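Local coordinates for pectinesterase (Aspergillus niger, PDB 5C1E), which catalyses the hydrolysis of methyl esters in pectin, releasing methanol and leaving de-esterified galacturonosyl units in the plant cell-wall polysaccharide, at residues 78-82 with 83-87; 205-208 with 209-213. All blocks are in the same frame, centred on the assembly; numbering follows the deposited sequence. Where two conformers were deposited one is given.

Interaction 1: residues 78-82 with 83-87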
loop_
_atom_site.group_PDB
_atom_site.type_symbol
_atom_site.label_atom_id
_atom_site.label_comp_id
_atom_site.label_asym_id
_atom_site.label_seq_id
_atom_site.Cartn_x
_atom_site.Cartn_y
_atom_site.Cartn_z
ATOM N N HIS A 78 -11.248 -5.228 10.278
ATOM C CA HIS A 78 -11.841 -4.434 11.344
ATOM C C HIS A 78 -12.568 -3.273 10.670
ATOM O O HIS A 78 -12.256 -2.911 9.533
ATOM C CB HIS A 78 -10.755 -3.966 12.321
ATOM C CG HIS A 78 -11.274 -3.189 13.500
ATOM N ND1 HIS A 78 -11.117 -1.825 13.617
ATOM C CD2 HIS A 78 -11.893 -3.591 14.636
ATOM C CE1 HIS A 78 -11.652 -1.414 14.754
ATOM N NE2 HIS A 78 -12.126 -2.468 15.393
ATOM N N THR A 79 -13.573 -2.722 11.335
ATOM C CA THR A 79 -14.366 -1.654 10.745
ATOM C C THR A 79 -14.503 -0.494 11.730
ATOM O O THR A 79 -15.063 -0.659 12.816
ATOM C CB THR A 79 -15.770 -2.159 10.366
ATOM O OG1 THR A 79 -15.658 -3.170 9.354
ATOM C CG2 THR A 79 -16.623 -1.040 9.830
ATOM N N ILE A 80 -13.962 0.656 11.337
ATOM C CA ILE A 80 -14.193 1.923 11.995
ATOM C C ILE A 80 -13.688 3.055 11.108
ATOM O O ILE A 80 -12.720 2.874 10.371
ATOM C CB ILE A 80 -13.521 1.980 13.394
ATOM C CG1 ILE A 80 -14.000 3.192 14.190
ATOM C CG2 ILE A 80 -12.009 1.950 13.296
ATOM C CD1 ILE A 80 -13.592 3.132 15.650
ATOM N N SER A 81 -14.339 4.219 11.199
ATOM C CA SER A 81 -13.919 5.410 10.441
ATOM C C SER A 81 -13.006 6.300 11.288
ATOM O O SER A 81 -12.962 6.169 12.518
ATOM C CB SER A 81 -15.157 6.183 9.997
ATOM O OG SER A 81 -15.812 6.740 11.123
ATOM N N SER A 82 -12.282 7.217 10.648
ATOM C CA SER A 82 -11.383 8.088 11.403
ATOM C C SER A 82 -12.127 9.048 12.353
ATOM O O SER A 82 -11.640 9.292 13.456
ATOM C CB SER A 82 -10.408 8.850 10.494
ATOM O OG SER A 82 -11.073 9.668 9.567
ATOM N N PRO A 83 -13.305 9.576 11.952
ATOM C CA PRO A 83 -14.033 10.404 12.910
ATOM C C PRO A 83 -14.438 9.650 14.185
ATOM O O PRO A 83 -14.323 10.188 15.296
ATOM C CB PRO A 83 -15.276 10.839 12.120
ATOM C CG PRO A 83 -14.844 10.795 10.690
ATOM C CD PRO A 83 -13.960 9.585 10.633
ATOM N N ASP A 84 -14.894 8.411 14.033
ATOM C CA ASP A 84 -15.258 7.592 15.186
ATOM C C ASP A 84 -14.040 7.149 15.983
ATOM O O ASP A 84 -14.085 7.146 17.198
ATOM C CB ASP A 84 -16.099 6.389 14.771
ATOM C CG ASP A 84 -17.457 6.789 14.218
ATOM O OD1 ASP A 84 -17.981 7.862 14.603
ATOM O OD2 ASP A 84 -18.013 6.029 13.390
ATOM N N ALA A 85 -12.946 6.797 15.316
ATOM C CA ALA A 85 -11.735 6.358 16.015
ATOM C C ALA A 85 -10.949 7.501 16.654
ATOM O O ALA A 85 -10.213 7.289 17.610
ATOM C CB ALA A 85 -10.828 5.584 15.069
ATOM N N GLY A 86 -11.076 8.702 16.107
ATOM C CA GLY A 86 -10.364 9.868 16.637
ATOM C C GLY A 86 -9.164 10.329 15.827
ATOM O O GLY A 86 -8.695 11.437 16.025
ATOM N N SER A 87 -8.639 9.479 14.944
ATOM C CA SER A 87 -7.602 9.892 13.993
ATOM C C SER A 87 -7.522 8.897 12.849
ATOM O O SER A 87 -8.087 7.805 12.937
ATOM C CB SER A 87 -6.235 9.961 14.668
ATOM O OG SER A 87 -5.740 8.658 14.947
HETATM O O HOH W 1 -17.028 3.942 12.526
#
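Ser81 and Asp84 meet at the N-cap of the short helix 82-85, which follows strand 74-78 on the outside of the parallel beta helix. Ser81 is the capping residue: its OG sits in front of the first turn and accepts a weak bond from Asp84 N, long at 3.5 Å but nearly straight. The Asp84 side chain turns back toward the cap. Its CB lies against the aliphatic side of Ile80, 3.9 Å from Ile80 CG1. CG then comes close to the serine hydroxyl, and at the tip OD2 is 3.2 Å from Ser81 OG, a weak bond whose proton is not settled, since another acceptor lies within reach. The same OD2 takes a short bond from a water that also accepts from Ser81 N at 3.0 Å. The water thus stands where a true capping box would have the carboxylate bonded directly to the capping residue's N-H. That negative group near the N-terminal end of the helix would be expected to interact favourably with the helix dipole.

Ile80 supplies the apolar half. With CG1 anti to the backbone N (chi1 -168°) and the chain extended beyond it, CD1 reaches Ala85 CB at 3.7 Å, closing over the Ala85 side of the turn. Next to the cap, Ile80 O accepts a hydrogen bond from Asn110 ND2 of the next coil of the beta helix, while Ser82 makes a backbone bond to Gln117.

Two backbone bonds complete the single helical turn. Ala85 N donates to Ser81 O at 2.9 Å. One residue on, Gly86 has left helical geometry with a positive phi of 105°, yet its N still donates to Ser82 O at 2.8 Å.

Interaction 2: residues 205-208 with 209-213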
loop_
_atom_site.group_PDB
_atom_site.type_symbol
_atom_site.label_atom_id
_atom_site.label_comp_id
_atom_site.label_asym_id
_atom_site.label_seq_id
_atom_site.Cartn_x
_atom_site.Cartn_y
_atom_site.Cartn_z
ATOM N N ILE A 205 -3.488 -0.486 -13.484
ATOM C CA ILE A 205 -4.525 0.370 -12.888
ATOM C C ILE A 205 -5.853 0.053 -13.608
ATOM O O ILE A 205 -5.936 0.173 -14.824
ATOM C CB ILE A 205 -4.166 1.872 -13.045
ATOM C CG1 ILE A 205 -3.031 2.310 -12.106
ATOM C CG2 ILE A 205 -5.365 2.746 -12.702
ATOM C CD1 ILE A 205 -1.729 1.566 -12.259
ATOM N N LYS A 206 -6.872 -0.347 -12.864
ATOM C CA LYS A 206 -8.144 -0.755 -13.474
ATOM C C LYS A 206 -9.311 -0.610 -12.498
ATOM O O LYS A 206 -9.107 -0.461 -11.298
ATOM C CB LYS A 206 -8.053 -2.211 -13.952
ATOM C CG LYS A 206 -7.666 -3.189 -12.846
ATOM C CD LYS A 206 -7.789 -4.637 -13.306
ATOM C CE LYS A 206 -6.933 -5.580 -12.476
ATOM N NZ LYS A 206 -7.637 -6.035 -11.252
ATOM N N ALA A 207 -10.529 -0.652 -13.034
ATOM C CA ALA A 207 -11.742 -0.670 -12.218
ATOM C C ALA A 207 -11.936 -2.017 -11.528
ATOM O O ALA A 207 -11.508 -3.066 -12.027
ATOM C CB ALA A 207 -12.964 -0.376 -13.080
ATOM N N ALA A 208 -12.589 -1.982 -10.370
ATOM C CA ALA A 208 -13.068 -3.191 -9.716
ATOM C C ALA A 208 -14.109 -3.835 -10.622
ATOM O O ALA A 208 -14.771 -3.144 -11.405
ATOM C CB ALA A 208 -13.685 -2.863 -8.369
ATOM N N SER A 209 -14.257 -5.153 -10.542
ATOM C CA SER A 209 -15.224 -5.812 -11.398
ATOM C C SER A 209 -16.627 -5.315 -11.018
ATOM O O SER A 209 -16.896 -5.037 -9.863
ATOM C CB SER A 209 -15.100 -7.330 -11.303
ATOM O OG SER A 209 -15.326 -7.756 -9.982
ATOM N N GLY A 210 -17.487 -5.136 -12.014
ATOM C CA GLY A 210 -18.860 -4.677 -11.775
ATOM C C GLY A 210 -19.067 -3.177 -11.593
ATOM O O GLY A 210 -20.205 -2.732 -11.506
ATOM N N VAL A 211 -17.986 -2.398 -11.531
ATOM C CA VAL A 211 -18.105 -0.952 -11.369
ATOM C C VAL A 211 -17.663 -0.259 -12.661
ATOM O O VAL A 211 -16.607 -0.573 -13.235
ATOM C CB VAL A 211 -17.334 -0.444 -10.125
ATOM C CG1 VAL A 211 -15.841 -0.360 -10.378
ATOM C CG2 VAL A 211 -17.870 0.906 -9.684
ATOM N N SER A 212 -18.499 0.668 -13.130
ATOM C CA SER A 212 -18.239 1.435 -14.354
ATOM C C SER A 212 -17.740 2.836 -13.978
ATOM O O SER A 212 -18.480 3.641 -13.396
ATOM C CB SER A 212 -19.511 1.551 -15.199
ATOM O OG SER A 212 -20.580 2.063 -14.415
ATOM N N LEU A 213 -16.494 3.113 -14.345
ATOM C CA LEU A 213 -15.788 4.315 -13.920
ATOM C C LEU A 213 -15.025 4.961 -15.075
ATOM O O LEU A 213 -14.010 5.612 -14.854
ATOM C CB LEU A 213 -14.799 3.950 -12.818
ATOM C CG LEU A 213 -15.400 3.419 -11.516
ATOM C CD1 LEU A 213 -14.294 2.986 -10.572
ATOM C CD2 LEU A 213 -16.283 4.470 -10.860
HETATM O O HOH W 2 -15.288 -2.869 -14.344
#
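Ala207 points its methyl at the returning chain, where CB rests 3.7 Å from Val211 O and, in the valine conformer described, 3.9 Å from Val211 CG1. Leu213 backs this up more distantly, with its CD1 at 4.4 Å from the same alanine CB. Ile239, from a loop beyond, touches both Ala207 and Leu213 and adds to the apolar packing here; Leu213 is buried. Val211 packs along Ala208 as well. Its CG1 lies between the backbone N and the carbonyl carbon (chi1 78°), which brings that methyl close to Ala208 O and N as well as to Ala208 CB. Because the valine was modelled in two conformers, the details of this methyl packing are less certain than the path of the backbone. At the strand end, Ala208 is held by backbone hydrogen bonding with Ser178 and lays its methyl against Val177 and Asn179.

The backbone here makes a type II beta turn from Ala208 to Val211, just where strand 204-207 ends and the chain leaves its sheet of the beta helix for the loop leading to strand 217-220. Gly210 takes the third position with the positive phi (82°) expected there. The closing bond, Val211 N to Ala208 O, is weak: straight enough at 162°, but stretched to 3.3 Å. Ala208 O has a second partner in a water, which donates to it at 3.0 Å and to Val211 O at 2.9 Å, bridging the two carbonyls.

The outer side is much looser. Ser209 turns its CB bond away from the strand end, Gly210 offers no side chain, and both residues are exposed at the apex of the turn.

Overall arrangement
From the N terminus, the chain first builds the early coils of the parallel beta helix and reaches interaction 1, where the end of strand 74-78 runs into helix 82-85 on the way to strand 94-96. It then winds through further coils before interaction 2, where strand 204-207 gives way to the loop before strand 217-220. Strands 74-78 and 204-207 belong to the same parallel sheet, so both contacts shape exits from that sheet toward the seven-stranded one. They follow in series, neither nested nor crossed. The centres of interaction 1 and interaction 2 are about 26 Å apart. Interaction 1 lies nearer the predicted active-site Asp161; interaction 2 is away from the annotated sites.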